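Side-chain contacts in HIT family hydrolase (Legionella pneumophila subsp. pneumophila, PDB 6D6J), which is probably a zinc-binding hydrolase of the histidine triad (HIT) family, thought to act through a covalent nucleotidyl-histidine intermediate: residues B[27-30]-B[31-34]; B[54-57]-B[58-61]. All blocks are in the same frame, centred on the assembly; numbering follows the deposited sequence.

Contact 1 of 2, residues B[27-30]-B[31-34]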
ATOM      1  N   PHE B  27      16.591   7.191   3.283  1.00  7.70           N
ATOM      2  CA  PHE B  27      16.025   8.426   2.774  1.00  7.37           C
ATOM      3  C   PHE B  27      15.539   9.241   3.953  1.00  6.72           C
ATOM      4  O   PHE B  27      14.973   8.690   4.897  1.00  7.16           O
ATOM      5  CB  PHE B  27      14.850   8.203   1.810  1.00  8.03           C
ATOM      6  CG  PHE B  27      14.180   9.493   1.410  1.00  7.69           C
ATOM      7  CD1 PHE B  27      14.713  10.289   0.387  1.00  7.89           C
ATOM      8  CD2 PHE B  27      13.069   9.962   2.104  1.00  7.54           C
ATOM      9  CE1 PHE B  27      14.124  11.513   0.052  1.00  8.23           C
ATOM     10  CE2 PHE B  27      12.486  11.172   1.773  1.00  7.89           C
ATOM     11  CZ  PHE B  27      13.008  11.942   0.750  1.00  8.18           C
ATOM     12  N   GLU B  28      15.690  10.560   3.858  1.00  7.22           N
ATOM     13  CA  GLU B  28      15.076  11.431   4.841  1.00  8.31           C
ATOM     14  C   GLU B  28      14.751  12.776   4.205  1.00  8.69           C
ATOM     15  O   GLU B  28      15.563  13.334   3.465  1.00 10.25           O
ATOM     16  CB  GLU B  28      16.002  11.626   6.042  1.00 11.51           C
ATOM     17  CG  GLU B  28      15.428  12.495   7.135  1.00 14.64           C
ATOM     18  CD  GLU B  28      16.287  12.513   8.387  1.00 18.15           C
ATOM     19  OE1 GLU B  28      17.436  12.008   8.359  1.00 21.12           O
ATOM     20  OE2 GLU B  28      15.800  13.024   9.407  1.00 19.36           O
ATOM     21  N   ASP B  29      13.547  13.281   4.482  1.00  8.00           N
ATOM     22  CA  ASP B  29      13.247  14.682   4.186  1.00  8.57           C
ATOM     23  C   ASP B  29      12.579  15.290   5.411  1.00  9.65           C
ATOM     24  O   ASP B  29      12.650  14.707   6.500  1.00  9.96           O
ATOM     25  CB  ASP B  29      12.486  14.858   2.849  1.00  8.91           C
ATOM     26  CG  ASP B  29      11.031  14.386   2.890  1.00  8.60           C
ATOM     27  OD1 ASP B  29      10.463  14.122   3.981  1.00  8.85           O
ATOM     28  OD2 ASP B  29      10.428  14.286   1.800  1.00  9.59           O
ATOM     29  N   LYS B  30      11.955  16.459   5.268  1.00 10.74           N
ATOM     30  CA  LYS B  30      11.398  17.121   6.448  1.00 12.70           C
ATOM     31  C   LYS B  30      10.245  16.351   7.081  1.00 10.48           C
ATOM     32  O   LYS B  30       9.951  16.567   8.260  1.00 10.52           O
ATOM     33  CB  LYS B  30      10.892  18.519   6.083  1.00 17.94           C
ATOM     34  CG  LYS B  30      11.914  19.412   5.408  1.00 23.49           C
ATOM     35  CD  LYS B  30      12.979  19.869   6.360  1.00 26.90           C
ATOM     36  CE  LYS B  30      13.760  21.019   5.740  1.00 28.89           C
ATOM     37  NZ  LYS B  30      14.503  21.777   6.776  1.00 29.61           N
ATOM     38  N   ASN B  31       9.590  15.462   6.336  1.00  7.82           N
ATOM     39  CA  ASN B  31       8.370  14.811   6.802  1.00  7.75           C
ATOM     40  C   ASN B  31       8.423  13.299   6.858  1.00  6.71           C
ATOM     41  O   ASN B  31       7.579  12.699   7.531  1.00  7.17           O
ATOM     42  CB  ASN B  31       7.209  15.193   5.885  1.00 10.00           C
ATOM     43  CG  ASN B  31       7.031  16.664   5.817  1.00 12.94           C
ATOM     44  OD1 ASN B  31       6.745  17.287   6.825  1.00 13.99           O
ATOM     45  ND2 ASN B  31       7.249  17.241   4.642  1.00 14.34           N
ATOM     46  N   ILE B  32       9.347  12.671   6.147  1.00  6.17           N
ATOM     47  CA  ILE B  32       9.322  11.244   5.861  1.00  6.31           C
ATOM     48  C   ILE B  32      10.711  10.680   6.109  1.00  6.41           C
ATOM     49  O   ILE B  32      11.720  11.342   5.836  1.00  7.14           O
ATOM     50  CB  ILE B  32       8.855  11.001   4.401  1.00  6.32           C
ATOM     51  CG1 ILE B  32       7.366  11.358   4.269  1.00  7.50           C
ATOM     52  CG2 ILE B  32       9.157   9.565   3.927  1.00  6.79           C
ATOM     53  CD1 ILE B  32       6.854  11.481   2.865  1.00  8.36           C
ATOM     54  N   LEU B  33      10.765   9.455   6.632  1.00  6.19           N
ATOM     55  CA  LEU B  33      12.014   8.735   6.827  1.00  6.61           C
ATOM     56  C   LEU B  33      11.855   7.329   6.266  1.00  5.87           C
ATOM     57  O   LEU B  33      10.782   6.726   6.387  1.00  6.56           O
ATOM     58  CB  LEU B  33      12.308   8.630   8.336  1.00  8.37           C
ATOM     59  CG  LEU B  33      13.654   8.055   8.761  1.00 10.01           C
ATOM     60  CD1 LEU B  33      14.766   9.065   8.462  1.00 10.52           C
ATOM     61  CD2 LEU B  33      13.641   7.693  10.223  1.00 11.25           C
ATOM     62  N   ALA B  34      12.912   6.796   5.661  1.00  4.91           N
ATOM     63  CA  ALA B  34      12.894   5.415   5.191  1.00  5.20           C
ATOM     64  C   ALA B  34      14.132   4.700   5.695  1.00  5.23           C
ATOM     65  O   ALA B  34      15.225   5.273   5.713  1.00  6.07           O
ATOM     66  CB  ALA B  34      12.819   5.307   3.670  1.00  5.97           C
TER
HETATM   67  O   HOH W   1       7.816  15.288   2.350  1.00 16.87           O
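Asp29 turns its carboxylate back over the bend and holds the backbone amides two and three residues on with one oxygen: OD1 lies 2.8 Å from both Asn31 N and Ile32 N. Ile32 N meets OD1 nearly along its C-O axis, whereas Asn31 N comes from above the carboxylate plane. With chi1 at 72°, the aspartate CG sits between its own backbone N and carbonyl carbon, which brings OD1 over these amides in an Asx turn. The other oxygen, OD2, accepts from a water that in turn takes a hydrogen bond from Asn31 ND2. Backbone bonds close the hairpin: Asp29 N to Ile32 O is 3.0 Å and almost straight at 170°, Ala34 N reaches Phe27 O at 2.9 Å, and the return bond from Phe27 N to Ala34 O is weak. At the non-hydrogen-bonded pair, Leu33 CD1 packs 3.7 Å from Glu28 CB, while the glutamate's OE2 makes a salt bridge with Lys51. Phe27 and Ala34 share the other face, CB to CB 4.0 Å. That face, with Ile32, packs on helix 62-81 through Arg74, Asn70, Ile71 and Leu78, and strand 32-36 pairs on its far edge with strand 44-50.

Contact 2 of 2, residues B[54-57]-B[58-61]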
ATOM      1  N   ILE B  54       1.472   8.550  13.796  1.00  6.14           N
ATOM      2  CA  ILE B  54       0.096   8.188  13.475  1.00  6.17           C
ATOM      3  C   ILE B  54       0.037   6.682  13.670  1.00  5.95           C
ATOM      4  O   ILE B  54       0.858   5.961  13.098  1.00  6.81           O
ATOM      5  CB  ILE B  54      -0.271   8.561  12.024  1.00  7.05           C
ATOM      6  CG1 ILE B  54      -0.053  10.061  11.747  1.00  7.85           C
ATOM      7  CG2 ILE B  54      -1.704   8.144  11.745  1.00  7.68           C
ATOM      8  CD1 ILE B  54      -0.197  10.429  10.265  1.00  9.49           C
ATOM      9  N   ALA B  55      -0.912   6.199  14.478  1.00  6.47           N
ATOM     10  CA  ALA B  55      -0.840   4.812  14.932  1.00  6.98           C
ATOM     11  C   ALA B  55      -1.151   3.812  13.823  1.00  6.31           C
ATOM     12  O   ALA B  55      -0.426   2.826  13.651  1.00  6.89           O
ATOM     13  CB  ALA B  55      -1.777   4.567  16.116  1.00  7.55           C
ATOM     14  N   THR B  56      -2.268   4.006  13.113  1.00  6.16           N
ATOM     15  CA  THR B  56      -2.708   3.078  12.071  1.00  6.31           C
ATOM     16  C   THR B  56      -3.284   3.859  10.897  1.00  5.99           C
ATOM     17  O   THR B  56      -3.596   5.049  11.006  1.00  6.45           O
ATOM     18  CB  THR B  56      -3.799   2.098  12.548  1.00  6.89           C
ATOM     19  OG1 THR B  56      -5.054   2.784  12.624  1.00  7.57           O
ATOM     20  CG2 THR B  56      -3.458   1.452  13.890  1.00  8.07           C
ATOM     21  N   ILE B  57      -3.482   3.159   9.775  1.00  5.52           N
ATOM     22  CA  ILE B  57      -4.139   3.780   8.626  1.00  5.83           C
ATOM     23  C   ILE B  57      -5.513   4.311   9.007  1.00  5.67           C
ATOM     24  O   ILE B  57      -5.975   5.303   8.435  1.00  6.29           O
ATOM     25  CB  ILE B  57      -4.228   2.765   7.464  1.00  6.08           C
ATOM     26  CG1 ILE B  57      -2.824   2.392   6.948  1.00  6.95           C
ATOM     27  CG2 ILE B  57      -5.132   3.271   6.332  1.00  7.14           C
ATOM     28  CD1 ILE B  57      -2.054   3.532   6.278  1.00  8.85           C
ATOM     29  N   ASN B  58      -6.197   3.663   9.961  1.00  6.06           N
ATOM     30  CA  ASN B  58      -7.524   4.136  10.353  1.00  6.44           C
ATOM     31  C   ASN B  58      -7.487   5.530  10.959  1.00  6.64           C
ATOM     32  O   ASN B  58      -8.525   6.196  11.013  1.00  7.94           O
ATOM     33  CB  ASN B  58      -8.168   3.197  11.376  1.00  6.83           C
ATOM     34  CG  ASN B  58      -8.386   1.810  10.839  1.00  6.47           C
ATOM     35  OD1 ASN B  58      -8.642   1.619   9.654  1.00  7.05           O
ATOM     36  ND2 ASN B  58      -8.269   0.822  11.708  1.00  7.43           N
ATOM     37  N   ASP B  59      -6.322   5.972  11.423  1.00  6.30           N
ATOM     38  CA  ASP B  59      -6.159   7.264  12.067  1.00  7.91           C
ATOM     39  C   ASP B  59      -5.716   8.346  11.101  1.00  8.66           C
ATOM     40  O   ASP B  59      -5.477   9.475  11.539  1.00 11.00           O
ATOM     41  CB  ASP B  59      -5.189   7.125  13.234  1.00  9.23           C
ATOM     42  CG  ASP B  59      -5.606   6.013  14.163  1.00 11.20           C
ATOM     43  OD1 ASP B  59      -4.856   5.011  14.313  1.00 12.57           O
ATOM     44  OD2 ASP B  59      -6.746   6.093  14.662  1.00 12.42           O
ATOM     45  N   VAL B  60      -5.628   8.041   9.805  1.00  8.19           N
ATOM     46  CA  VAL B  60      -5.301   9.037   8.789  1.00  8.94           C
ATOM     47  C   VAL B  60      -6.606   9.652   8.314  1.00 11.19           C
ATOM     48  O   VAL B  60      -7.402   8.994   7.634  1.00 11.61           O
ATOM     49  CB  VAL B  60      -4.566   8.418   7.600  1.00  7.92           C
ATOM     50  CG1 VAL B  60      -4.284   9.476   6.537  1.00  8.71           C
ATOM     51  CG2 VAL B  60      -3.278   7.741   8.054  1.00  8.10           C
ATOM     52  N   ASN B  61      -6.818  10.910   8.640  1.00 13.70           N
ATOM     53  CA  ASN B  61      -7.977  11.600   8.117  1.00 16.33           C
ATOM     54  C   ASN B  61      -7.534  12.536   7.011  1.00 14.57           C
ATOM     55  O   ASN B  61      -6.397  12.469   6.533  1.00 12.64           O
ATOM     56  CB  ASN B  61      -8.758  12.255   9.247  1.00 20.31           C
ATOM     57  CG  ASN B  61      -9.299  11.232  10.212  1.00 24.45           C
ATOM     58  OD1 ASN B  61      -9.061  11.309  11.412  1.00 26.95           O
ATOM     59  ND2 ASN B  61     -10.000  10.232   9.681  1.00 25.65           N
TER
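Thr56 lays its hydroxyl across the carboxylate of Asp59, with OG1 2.8 Å from OD1 and donating to it. The hydroxyl oxygen lies well above the carboxylate plane, 59° out of it, as the two side chains cross at a slant. A chi1 of 76° swings OG1 over the start of the turn, where it also accepts a weak bond from Asn58 N. Asp59 OD1 takes a second, weak bond from Thr56 N at 3.0 Å, so this one oxygen is gripped by both the amide and the hydroxyl of the threonine. In the backbone, Asp59 N bonds to Thr56 O at 2.9 Å and Val60 N to Ile57 O at 3.1 Å, both donors lying above the carbonyl planes of this short 3-10 turn. On the apolar side Ile54 CG2 rests 3.9 Å from Asp59 CB and 4.0 Å from Val60 CG2. Ile57 and Val60 both pack on Leu68 of helix 62-81. Asn58 points to the dimer interface, where OD1 bonds to Tyr89 OH and ND2 to Ser85 O, both of the second subunit. The weak bond from Asn58 N to Thr56 OG1 makes an ST turn, and Thr56 and Asp59 are joined side chain to side chain at the start of the 3-10 turn, just beyond the zinc ligand His53.

How the contacts relate
Contacts 1 and 2 follow one another along the chain, with strand 44-50 between them, and their centres lie 18 Å apart; the nearest atoms, about 9 Å apart, do not touch. Helix 62-81 is their common neighbour, contact 2 touching it near its start and contact 1 further along. Both also lie near the zinc site of Cys11, Cys14, His53 and His105. The side chain of Leu33 is about 10 Å from the metal and that of Ile54 about 8 Å, while the side chain of Ala55 comes about 4 Å from that of the ligand His53. Of the two contacts, only contact 2 touches the second subunit, and Ile54 bonds through its backbone to Ile106, beside the predicted nucleophile His107.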